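Local coordinates for hypothetical multiheme protein (Ignicoccus hospitalis KIN4/I, PDB 4QO5) that binds eight c-type haems as a membrane-associated octahaem cytochrome c, and so probably carries electrons along its chain of haem irons, at residues T47-W52 and L72-V77; R59-P64 and V112-E117; V118-K123 and E303-V308. All blocks are in the same frame, centred on the assembly; numbering follows the deposited sequence.

How the contacts relate
The three contacts follow a line from the edge of the chain inward, their centres about 31, 22 and 13 Å from its centre. Contacts 1 and 2 lie about 11 Å apart with segments that alternate along the sequence, and they touch where Trp52 NE1 meets Thr63 O at 2.9 Å, a probable hydrogen bond; both border the same haem. Contact 3 comes later in the chain, about 12 Å from contact 2. Helix 115-122 serves both, its start in contact 2 and its later turns in contact 3, beside a second haem. Neighbouring haem sites are thus joined through one short helix, consistent with a multihaem electron-transfer protein.

Contact 1 (T47-W52 and L72-V77); sequences TPAEAW and LRNVVV. With HEC (heme c), chain D.
Ala49 and Arg73 supply the direct hydrogen bond between the two segments: Ala49 N donates to Arg73 O at 3.0 Å, with an N-H...O angle of 158° and the donor lying in the carbonyl plane. Beside it, the methyl CB of Ala49 packs against the amide nitrogen of Asn74. Pro48 sets its ring against the same turn: CD, and CG beside it, lie against carbonyl oxygens, both atoms 3.3 Å from Leu72 O and CD equally near Val75 O. Thr47 completes the first shell, its methyl CG2 approaching Val75 C at 3.5 Å.

The hydroxyl of Thr47 sits between the backbone N and the carbonyl carbon (chi1 74°), which turns OG1 back over the start of helix 48-51. There it accepts from Glu50 N at 3.0 Å, while Thr47 N donates to Glu50 OE2 from above the carboxylate plane; the reciprocal pair is a capping box. A water 2.7 Å from Thr47 OG1 accepts from Asn74 ND2, adding a solvent bridge between the segments.

Farther out, Arg73 turns its guanidinium away from helix 48-51, and its NE is hydrogen-bonded to Ile68 O. On the haem side, Val77 CG2 lies 3.4 Å from the meso carbon CHD of the haem, and Ala51 CB meets the propionate carbon CGD. Val77 O is hydrogen-bonded to Trp38 NE1.

Since Ala49 N belongs to the first turn of the helix, where amides lack an acceptor from a preceding turn, Arg73 O supplies one from another segment. Together with the capping box, this gives the short helix polar partners at its start, while Thr47, Pro48, Ala51 and Val77 line the haem pocket.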
# COMPACT_ATOMS: atom_id res chain seq x y z
N THR A 47 -16.43 4.80 -36.63
CA THR A 47 -17.10 3.64 -37.24
C THR A 47 -16.03 2.64 -37.70
O THR A 47 -14.87 3.01 -37.91
CB THR A 47 -17.94 4.04 -38.45
OG1 THR A 47 -17.07 4.34 -39.56
CG2 THR A 47 -18.81 5.24 -38.15
N PRO A 48 -16.40 1.35 -37.83
CA PRO A 48 -15.46 0.36 -38.36
C PRO A 48 -14.92 0.73 -39.73
O PRO A 48 -13.72 0.54 -39.99
CB PRO A 48 -16.32 -0.91 -38.43
CG PRO A 48 -17.26 -0.74 -37.25
CD PRO A 48 -17.63 0.72 -37.30
N ALA A 49 -15.76 1.29 -40.60
CA ALA A 49 -15.30 1.72 -41.91
C ALA A 49 -14.26 2.85 -41.83
O ALA A 49 -13.31 2.89 -42.61
CB ALA A 49 -16.47 2.13 -42.79
N GLU A 50 -14.45 3.77 -40.88
CA GLU A 50 -13.47 4.83 -40.63
C GLU A 50 -12.16 4.29 -40.06
O GLU A 50 -11.08 4.74 -40.45
CB GLU A 50 -14.05 5.90 -39.69
CG GLU A 50 -15.12 6.74 -40.38
CD GLU A 50 -15.97 7.58 -39.43
OE1 GLU A 50 -16.76 8.39 -39.95
OE2 GLU A 50 -15.85 7.42 -38.18
N ALA A 51 -12.25 3.35 -39.13
CA ALA A 51 -11.05 2.77 -38.54
C ALA A 51 -10.22 2.05 -39.60
O ALA A 51 -8.99 2.13 -39.60
CB ALA A 51 -11.39 1.83 -37.42
N TRP A 52 -10.90 1.38 -40.52
CA TRP A 52 -10.19 0.68 -41.60
C TRP A 52 -9.46 1.60 -42.59
O TRP A 52 -8.61 1.14 -43.36
CB TRP A 52 -11.08 -0.35 -42.32
CG TRP A 52 -10.98 -1.69 -41.65
CD1 TRP A 52 -11.88 -2.26 -40.81
CD2 TRP A 52 -9.86 -2.58 -41.73
NE1 TRP A 52 -11.41 -3.48 -40.37
CE2 TRP A 52 -10.17 -3.69 -40.91
CE3 TRP A 52 -8.63 -2.55 -42.39
CZ2 TRP A 52 -9.29 -4.76 -40.76
CZ3 TRP A 52 -7.76 -3.62 -42.24
CH2 TRP A 52 -8.10 -4.71 -41.43
N LEU A 72 -23.18 -2.80 -39.35
CA LEU A 72 -22.29 -2.30 -38.31
C LEU A 72 -21.16 -1.44 -38.86
O LEU A 72 -20.45 -0.78 -38.09
CB LEU A 72 -21.67 -3.46 -37.50
CG LEU A 72 -22.61 -4.38 -36.71
CD1 LEU A 72 -21.85 -5.55 -36.09
CD2 LEU A 72 -23.34 -3.60 -35.63
N ARG A 73 -20.97 -1.46 -40.18
CA ARG A 73 -19.79 -0.82 -40.78
C ARG A 73 -19.77 0.71 -40.69
O ARG A 73 -18.71 1.32 -40.53
CB ARG A 73 -19.65 -1.21 -42.24
CG ARG A 73 -19.32 -2.67 -42.44
CD ARG A 73 -19.23 -3.03 -43.91
NE ARG A 73 -19.20 -4.48 -44.05
CZ ARG A 73 -19.71 -5.16 -45.07
NH1 ARG A 73 -20.31 -4.53 -46.07
NH2 ARG A 73 -19.63 -6.48 -45.06
N ASN A 74 -20.95 1.31 -40.80
CA ASN A 74 -21.03 2.76 -40.96
C ASN A 74 -21.71 3.48 -39.80
O ASN A 74 -22.17 4.61 -39.95
CB ASN A 74 -21.70 3.11 -42.29
CG ASN A 74 -20.98 2.48 -43.48
OD1 ASN A 74 -21.54 1.63 -44.17
ND2 ASN A 74 -19.75 2.91 -43.72
N VAL A 75 -21.77 2.82 -38.64
CA VAL A 75 -22.22 3.48 -37.42
C VAL A 75 -21.17 3.32 -36.33
O VAL A 75 -20.36 2.38 -36.38
CB VAL A 75 -23.59 2.95 -36.92
CG1 VAL A 75 -24.69 3.31 -37.92
CG2 VAL A 75 -23.56 1.44 -36.69
N VAL A 76 -21.17 4.24 -35.37
CA VAL A 76 -20.28 4.12 -34.23
C VAL A 76 -20.77 2.94 -33.39
O VAL A 76 -21.89 2.45 -33.60
CB VAL A 76 -20.19 5.42 -33.38
CG1 VAL A 76 -19.63 6.56 -34.23
CG2 VAL A 76 -21.57 5.80 -32.79
N VAL A 77 -19.92 2.46 -32.49
CA VAL A 77 -20.23 1.27 -31.71
C VAL A 77 -21.01 1.69 -30.46
O VAL A 77 -20.41 2.03 -29.42
CB VAL A 77 -18.96 0.56 -31.29
CG1 VAL A 77 -19.26 -0.81 -30.69
CG2 VAL A 77 -18.03 0.43 -32.47
FE HEC D . -13.88 -2.07 -30.08
CHA HEC D . -11.67 0.50 -30.52
CHB HEC D . -12.22 -3.00 -27.23
CHC HEC D . -16.30 -4.32 -29.49
CHD HEC D . -15.30 -1.45 -33.15
NA HEC D . -12.27 -1.36 -29.06
C1A HEC D . -11.49 -0.28 -29.41
C2A HEC D . -10.49 -0.08 -28.39
C3A HEC D . -10.65 -1.07 -27.49
C4A HEC D . -11.77 -1.89 -27.89
CMA HEC D . -9.82 -1.32 -26.21
CAA HEC D . -9.40 1.04 -28.41
CBA HEC D . -9.87 2.16 -27.48
CGA HEC D . -8.79 3.20 -27.28
O1A HEC D . -7.85 3.31 -28.11
O2A HEC D . -8.89 3.94 -26.28
NB HEC D . -14.11 -3.38 -28.70
C1B HEC D . -13.41 -3.59 -27.54
C2B HEC D . -14.12 -4.51 -26.71
C3B HEC D . -15.28 -4.80 -27.35
C4B HEC D . -15.29 -4.12 -28.59
CMB HEC D . -13.58 -4.95 -25.33
CAB HEC D . -16.53 -5.60 -27.03
CBB HEC D . -16.91 -5.50 -25.51
NC HEC D . -15.46 -2.81 -31.13
C1C HEC D . -16.38 -3.71 -30.70
C2C HEC D . -17.25 -4.07 -31.81
C3C HEC D . -17.13 -3.03 -32.67
C4C HEC D . -15.89 -2.37 -32.35
CMC HEC D . -18.57 -4.82 -31.49
CAC HEC D . -17.84 -2.66 -34.02
CBC HEC D . -19.32 -3.06 -34.19
ND HEC D . -13.56 -0.73 -31.57
C1D HEC D . -14.27 -0.63 -32.75
C2D HEC D . -13.81 0.49 -33.51
C3D HEC D . -12.68 1.10 -32.72
C4D HEC D . -12.56 0.28 -31.53
CMD HEC D . -14.33 0.98 -34.88
CAD HEC D . -11.85 2.32 -33.16
CBD HEC D . -10.60 1.77 -33.84
CGD HEC D . -9.76 2.87 -34.46
O1D HEC D . -8.71 2.54 -35.10
O2D HEC D . -10.15 4.05 -34.31
O HOH W 1 -18.43 4.84 -41.89

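Contact 2 (R59-P64 and V112-E117); sequences REVSTP and VCHRTE. With HEC (heme c), chain D.
Val112, the residue just before the second cysteine of a CxxCH haem-attachment motif, meets Thr63; Cys113 and the iron ligand His114 close the motif. Val112 O lies 3.3 Å from Thr63 CB; the Thr63 hydroxyl has its hydrogen bond to Ala111 O. At Cys113, the declared thioether to haem CAC is stretched in the model, but the carbonyl is firmly held. Cys113 O accepts from Ser62 N in the carbonyl plane (N-H...O 172°) and from Thr63 N well above that plane, both at 3.0 Å.

His114 binds the haem iron through NE2 at 2.1 Å, with Met43 as the other axial ligand. The edge of its ring bears on Glu60 O, which approaches CE1 to 3.0 Å. The Arg115 guanidinium has Thr63 CG2 over one face, and Pro64 crosses its side chain at about a right angle; the Arg115 charge is paired with Glu67 in a salt bridge. Thr116 N donates to Ser62 OG, the hydroxyl being placed between the backbone N and the carbonyl carbon (chi1 65°). An alanine in place of Ser62 would keep the backbone bond to Cys113 O but would probably leave Thr116 N without this acceptor and Glu117 OE1 without this hydroxyl donor. At Glu117, OE1 receives the Ser62 OG proton on its syn lone pair at 2.8 Å.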
# COMPACT_ATOMS: atom_id res chain seq x y z
N ARG A 59 -4.22 1.64 -36.57
CA ARG A 59 -5.56 1.07 -36.57
C ARG A 59 -5.82 0.14 -35.38
O ARG A 59 -4.97 -0.67 -35.01
CB ARG A 59 -5.71 0.32 -37.91
CG ARG A 59 -7.01 -0.39 -38.15
CD ARG A 59 -7.12 -0.77 -39.63
NE ARG A 59 -6.13 -1.77 -40.02
CZ ARG A 59 -5.32 -1.68 -41.07
NH1 ARG A 59 -4.47 -2.66 -41.32
NH2 ARG A 59 -5.37 -0.61 -41.86
N GLU A 60 -7.02 0.23 -34.79
CA GLU A 60 -7.36 -0.61 -33.65
C GLU A 60 -8.63 -1.43 -33.88
O GLU A 60 -9.40 -1.66 -32.95
CB GLU A 60 -7.52 0.24 -32.38
CG GLU A 60 -6.18 0.85 -31.91
CD GLU A 60 -6.32 1.62 -30.61
OE1 GLU A 60 -7.22 2.48 -30.51
OE2 GLU A 60 -5.51 1.38 -29.69
N VAL A 61 -8.87 -1.81 -35.13
CA VAL A 61 -9.83 -2.86 -35.48
C VAL A 61 -9.04 -3.91 -36.24
O VAL A 61 -7.99 -3.60 -36.80
CB VAL A 61 -10.96 -2.36 -36.41
CG1 VAL A 61 -11.91 -1.46 -35.65
CG2 VAL A 61 -10.38 -1.66 -37.63
N SER A 62 -9.51 -5.16 -36.26
CA SER A 62 -8.73 -6.19 -36.90
C SER A 62 -9.55 -7.18 -37.73
O SER A 62 -9.01 -7.83 -38.60
CB SER A 62 -7.86 -6.95 -35.89
OG SER A 62 -8.66 -7.65 -34.96
N THR A 63 -10.86 -7.26 -37.49
CA THR A 63 -11.69 -8.05 -38.39
C THR A 63 -11.81 -7.31 -39.72
O THR A 63 -12.18 -6.15 -39.74
CB THR A 63 -13.09 -8.28 -37.81
OG1 THR A 63 -13.00 -8.87 -36.51
CG2 THR A 63 -13.90 -9.20 -38.73
N PRO A 64 -11.49 -7.99 -40.84
CA PRO A 64 -11.56 -7.30 -42.14
C PRO A 64 -12.92 -6.65 -42.37
O PRO A 64 -13.93 -7.23 -41.97
CB PRO A 64 -11.34 -8.44 -43.14
CG PRO A 64 -10.52 -9.43 -42.39
CD PRO A 64 -11.01 -9.37 -40.97
N VAL A 112 -16.30 -9.75 -33.36
CA VAL A 112 -16.98 -9.30 -34.56
C VAL A 112 -16.13 -8.22 -35.26
O VAL A 112 -16.08 -8.17 -36.50
CB VAL A 112 -18.41 -8.83 -34.23
CG1 VAL A 112 -19.07 -8.12 -35.41
CG2 VAL A 112 -19.24 -10.04 -33.80
N CYS A 113 -15.44 -7.42 -34.46
CA CYS A 113 -14.55 -6.38 -34.99
C CYS A 113 -13.08 -6.50 -34.58
O CYS A 113 -12.23 -5.91 -35.22
CB CYS A 113 -15.06 -5.00 -34.59
SG CYS A 113 -16.69 -4.85 -35.23
N HIS A 114 -12.80 -7.27 -33.53
CA HIS A 114 -11.44 -7.41 -33.02
C HIS A 114 -11.05 -8.86 -33.01
O HIS A 114 -10.67 -9.41 -31.97
CB HIS A 114 -11.36 -6.88 -31.59
CG HIS A 114 -11.74 -5.45 -31.48
ND1 HIS A 114 -11.09 -4.46 -32.18
CD2 HIS A 114 -12.71 -4.84 -30.77
CE1 HIS A 114 -11.63 -3.29 -31.89
NE2 HIS A 114 -12.62 -3.50 -31.05
N ARG A 115 -11.14 -9.50 -34.17
CA ARG A 115 -10.85 -10.93 -34.28
C ARG A 115 -9.46 -11.31 -33.78
O ARG A 115 -9.30 -12.30 -33.04
CB ARG A 115 -11.04 -11.39 -35.74
CG ARG A 115 -10.68 -12.84 -35.96
CD ARG A 115 -11.63 -13.45 -36.98
NE ARG A 115 -11.31 -13.06 -38.34
CZ ARG A 115 -12.19 -13.07 -39.34
NH1 ARG A 115 -13.46 -13.41 -39.13
NH2 ARG A 115 -11.81 -12.72 -40.55
N THR A 116 -8.46 -10.52 -34.14
CA THR A 116 -7.08 -10.90 -33.81
C THR A 116 -6.86 -10.94 -32.30
O THR A 116 -6.23 -11.86 -31.77
CB THR A 116 -6.05 -9.97 -34.48
OG1 THR A 116 -6.25 -10.00 -35.90
CG2 THR A 116 -4.63 -10.43 -34.17
N GLU A 117 -7.42 -9.94 -31.61
CA GLU A 117 -7.27 -9.85 -30.17
C GLU A 117 -7.92 -11.03 -29.47
O GLU A 117 -7.35 -11.62 -28.55
CB GLU A 117 -7.85 -8.52 -29.66
CG GLU A 117 -7.05 -7.29 -30.08
CD GLU A 117 -7.20 -6.93 -31.56
OE1 GLU A 117 -8.13 -7.43 -32.23
OE2 GLU A 117 -6.36 -6.15 -32.07
FE HEC D . -13.88 -2.07 -30.08
CHA HEC D . -11.67 0.50 -30.52
CHB HEC D . -12.22 -3.00 -27.23
CHC HEC D . -16.30 -4.32 -29.49
CHD HEC D . -15.30 -1.45 -33.15
NA HEC D . -12.27 -1.36 -29.06
C1A HEC D . -11.49 -0.28 -29.41
C2A HEC D . -10.49 -0.08 -28.39
C3A HEC D . -10.65 -1.07 -27.49
C4A HEC D . -11.77 -1.89 -27.89
CMA HEC D . -9.82 -1.32 -26.21
CAA HEC D . -9.40 1.04 -28.41
CBA HEC D . -9.87 2.16 -27.48
CGA HEC D . -8.79 3.20 -27.28
O1A HEC D . -7.85 3.31 -28.11
O2A HEC D . -8.89 3.94 -26.28
NB HEC D . -14.11 -3.38 -28.70
C1B HEC D . -13.41 -3.59 -27.54
C2B HEC D . -14.12 -4.51 -26.71
C3B HEC D . -15.28 -4.80 -27.35
C4B HEC D . -15.29 -4.12 -28.59
CMB HEC D . -13.58 -4.95 -25.33
CAB HEC D . -16.53 -5.60 -27.03
CBB HEC D . -16.91 -5.50 -25.51
NC HEC D . -15.46 -2.81 -31.13
C1C HEC D . -16.38 -3.71 -30.70
C2C HEC D . -17.25 -4.07 -31.81
C3C HEC D . -17.13 -3.03 -32.67
C4C HEC D . -15.89 -2.37 -32.35
CMC HEC D . -18.57 -4.82 -31.49
CAC HEC D . -17.84 -2.66 -34.02
CBC HEC D . -19.32 -3.06 -34.19
ND HEC D . -13.56 -0.73 -31.57
C1D HEC D . -14.27 -0.63 -32.75
C2D HEC D . -13.81 0.49 -33.51
C3D HEC D . -12.68 1.10 -32.72
C4D HEC D . -12.56 0.28 -31.53
CMD HEC D . -14.33 0.98 -34.88
CAD HEC D . -11.85 2.32 -33.16
CBD HEC D . -10.60 1.77 -33.84
CGD HEC D . -9.76 2.87 -34.46
O1D HEC D . -8.71 2.54 -35.10
O2D HEC D . -10.15 4.05 -34.31

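Contact 3 (V118-K123 and E303-V308). With HEC (heme c), chain F.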
# COMPACT_ATOMS: atom_id res chain seq x y z
N VAL A 118 -9.11 -11.40 -29.93
CA VAL A 118 -9.81 -12.52 -29.32
C VAL A 118 -9.11 -13.86 -29.62
O VAL A 118 -8.98 -14.71 -28.72
CB VAL A 118 -11.29 -12.52 -29.73
CG1 VAL A 118 -12.03 -13.68 -29.08
CG2 VAL A 118 -11.94 -11.19 -29.30
N GLU A 119 -8.64 -14.03 -30.85
CA GLU A 119 -7.84 -15.20 -31.20
C GLU A 119 -6.62 -15.34 -30.28
O GLU A 119 -6.32 -16.44 -29.79
CB GLU A 119 -7.37 -15.16 -32.66
CG GLU A 119 -8.48 -15.27 -33.70
CD GLU A 119 -9.05 -16.67 -33.84
OE1 GLU A 119 -8.48 -17.61 -33.24
OE2 GLU A 119 -10.07 -16.82 -34.55
N GLN A 120 -5.93 -14.23 -30.04
CA GLN A 120 -4.78 -14.25 -29.15
C GLN A 120 -5.16 -14.58 -27.72
O GLN A 120 -4.57 -15.48 -27.10
CB GLN A 120 -4.05 -12.91 -29.21
CG GLN A 120 -3.30 -12.72 -30.51
CD GLN A 120 -2.69 -11.34 -30.62
OE1 GLN A 120 -2.83 -10.52 -29.70
NE2 GLN A 120 -2.05 -11.06 -31.74
N TYR A 121 -6.17 -13.88 -27.21
CA TYR A 121 -6.60 -14.08 -25.84
C TYR A 121 -7.04 -15.51 -25.57
O TYR A 121 -6.72 -16.07 -24.52
CB TYR A 121 -7.72 -13.11 -25.49
CG TYR A 121 -7.95 -13.03 -24.00
CD1 TYR A 121 -7.06 -12.35 -23.20
CD2 TYR A 121 -9.04 -13.65 -23.41
CE1 TYR A 121 -7.25 -12.28 -21.85
CE2 TYR A 121 -9.24 -13.59 -22.05
CZ TYR A 121 -8.33 -12.90 -21.28
OH TYR A 121 -8.50 -12.80 -19.92
N SER A 122 -7.77 -16.09 -26.52
CA SER A 122 -8.40 -17.39 -26.32
C SER A 122 -7.38 -18.52 -26.15
O SER A 122 -7.70 -19.56 -25.58
CB SER A 122 -9.36 -17.70 -27.46
OG SER A 122 -8.63 -17.94 -28.65
N LYS A 123 -6.16 -18.31 -26.64
CA LYS A 123 -5.06 -19.26 -26.46
C LYS A 123 -4.33 -19.09 -25.13
O LYS A 123 -3.54 -19.95 -24.74
CB LYS A 123 -4.04 -19.10 -27.58
CG LYS A 123 -4.50 -19.55 -28.95
CD LYS A 123 -3.55 -19.01 -30.01
CE LYS A 123 -3.14 -20.06 -31.02
NZ LYS A 123 -1.82 -19.73 -31.63
N GLU A 303 5.69 -6.39 -31.02
CA GLU A 303 4.32 -6.52 -31.51
C GLU A 303 3.34 -6.65 -30.35
O GLU A 303 3.61 -7.31 -29.35
CB GLU A 303 4.21 -7.74 -32.44
CG GLU A 303 5.05 -7.63 -33.70
CD GLU A 303 4.45 -6.70 -34.76
OE1 GLU A 303 3.28 -6.27 -34.61
OE2 GLU A 303 5.15 -6.40 -35.75
N ARG A 304 2.18 -6.01 -30.49
CA ARG A 304 1.15 -6.14 -29.46
C ARG A 304 0.76 -7.60 -29.27
O ARG A 304 0.70 -8.38 -30.25
CB ARG A 304 -0.09 -5.34 -29.85
CG ARG A 304 -1.10 -5.19 -28.70
CD ARG A 304 -2.35 -4.52 -29.20
NE ARG A 304 -2.12 -3.14 -29.62
CZ ARG A 304 -2.25 -2.70 -30.86
NH1 ARG A 304 -2.56 -3.53 -31.85
NH2 ARG A 304 -2.04 -1.41 -31.12
N THR A 305 0.52 -7.98 -28.02
CA THR A 305 -0.05 -9.31 -27.77
C THR A 305 -1.15 -9.30 -26.71
O THR A 305 -1.01 -8.65 -25.67
CB THR A 305 1.02 -10.33 -27.37
OG1 THR A 305 0.43 -11.63 -27.25
CG2 THR A 305 1.68 -9.96 -26.04
N HIS A 306 -2.23 -10.03 -26.98
CA HIS A 306 -3.26 -10.28 -25.96
C HIS A 306 -3.11 -11.67 -25.38
O HIS A 306 -3.99 -12.18 -24.70
CB HIS A 306 -4.67 -10.07 -26.51
CG HIS A 306 -5.13 -8.65 -26.40
ND1 HIS A 306 -4.74 -7.68 -27.30
CD2 HIS A 306 -5.90 -8.04 -25.48
CE1 HIS A 306 -5.28 -6.53 -26.95
NE2 HIS A 306 -5.99 -6.72 -25.86
N ASN A 307 -1.99 -12.30 -25.70
CA ASN A 307 -1.63 -13.54 -25.02
C ASN A 307 -0.35 -13.23 -24.29
O ASN A 307 0.74 -13.33 -24.87
CB ASN A 307 -1.37 -14.64 -26.04
CG ASN A 307 -1.04 -15.97 -25.38
OD1 ASN A 307 -0.81 -16.04 -24.17
ND2 ASN A 307 -1.01 -17.02 -26.17
N VAL A 308 -0.47 -12.86 -23.01
CA VAL A 308 0.71 -12.40 -22.27
C VAL A 308 1.78 -13.48 -22.11
O VAL A 308 2.95 -13.15 -21.93
CB VAL A 308 0.34 -11.81 -20.90
CG1 VAL A 308 -0.60 -10.64 -21.09
CG2 VAL A 308 -0.30 -12.86 -20.03
FE HEC F . -7.30 -5.48 -24.69
CHA HEC F . -5.79 -2.75 -26.17
CHB HEC F . -9.61 -5.64 -27.18
CHC HEC F . -8.76 -8.27 -23.21
CHD HEC F . -5.01 -5.40 -22.19
NA HEC F . -7.61 -4.38 -26.29
C1A HEC F . -6.87 -3.34 -26.80
C2A HEC F . -7.42 -2.93 -28.06
C3A HEC F . -8.45 -3.73 -28.32
C4A HEC F . -8.60 -4.68 -27.24
CMA HEC F . -9.34 -3.67 -29.57
CAA HEC F . -6.91 -1.77 -28.94
CBA HEC F . -5.58 -2.18 -29.59
CGA HEC F . -5.83 -3.26 -30.61
O1A HEC F . -6.39 -2.95 -31.69
O2A HEC F . -5.49 -4.43 -30.33
NB HEC F . -8.88 -6.64 -25.10
C1B HEC F . -9.66 -6.63 -26.23
C2B HEC F . -10.51 -7.81 -26.20
C3B HEC F . -10.16 -8.51 -25.10
C4B HEC F . -9.19 -7.77 -24.39
CMB HEC F . -11.46 -8.20 -27.36
CAB HEC F . -10.44 -9.86 -24.41
CBB HEC F . -10.50 -11.02 -25.47
NC HEC F . -7.00 -6.63 -23.12
C1C HEC F . -7.69 -7.69 -22.57
C2C HEC F . -7.31 -7.88 -21.19
C3C HEC F . -6.13 -7.26 -21.13
C4C HEC F . -6.01 -6.33 -22.19
CMC HEC F . -7.68 -9.20 -20.46
CAC HEC F . -5.00 -7.16 -20.09
CBC HEC F . -4.57 -8.52 -19.46
ND HEC F . -5.68 -4.27 -24.23
C1D HEC F . -4.84 -4.45 -23.15
C2D HEC F . -3.77 -3.50 -23.21
C3D HEC F . -4.04 -2.65 -24.44
C4D HEC F . -5.23 -3.23 -25.03
CMD HEC F . -2.62 -3.33 -22.20
CAD HEC F . -3.18 -1.52 -25.02
CBD HEC F . -2.28 -2.26 -26.01
CGD HEC F . -1.11 -1.45 -26.49
O1D HEC F . -0.68 -1.66 -27.66
O2D HEC F . -0.58 -0.61 -25.72
O HOH W 2 -3.30 -7.78 -29.69
O HOH W 3 -0.75 -8.31 -32.46
O HOH W 4 -0.61 -19.35 -24.30
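Gln120 and Tyr121 bring helix 115-122 against the loop that carries His306, an axial ligand in a bis-histidine haem c site completed by His219. At the start of the segment, Val118 CG2 rests 3.6 Å from the haem methyl CMB.

Gln120 carries most of the polar link. Its CG stands anti to the carbonyl carbon (chi1 -72°), and the extended chain beyond brings the terminal amide to the His306 backbone. His306 N donates to Gln120 OE1 at 2.8 Å, with an N-H...O angle of 159° and the donor tilted 32° from the amide plane. The same oxygen accepts from a water that in turn accepts from His306 ND1. This water lies in the plane of the imidazole at its edge. Gln120 OE1 thus holds His306 directly at the backbone N and, through this water, at ring ND1, which probably fixes the rotation of the imidazole. Gln120 NE2 donates to a second water, which donates to Arg304 O; Arg304 itself reaches the haem propionate oxygen O1D with NE at 2.8 Å.

Tyr121 turns a ring edge to the loop, CD1 lying 3.4 Å from His306 O, while Tyr121 CA makes a CA-H...O contact with that oxygen. Haem CAB lies over one face of the ring, offset toward the rim. The phenol hydroxyl is hydrogen-bonded to Val203 O.

Last in the segment, Lys123 sets CB 3.9 Å from Asn307 ND2, and that amide nitrogen donates to a water at 3.0 Å.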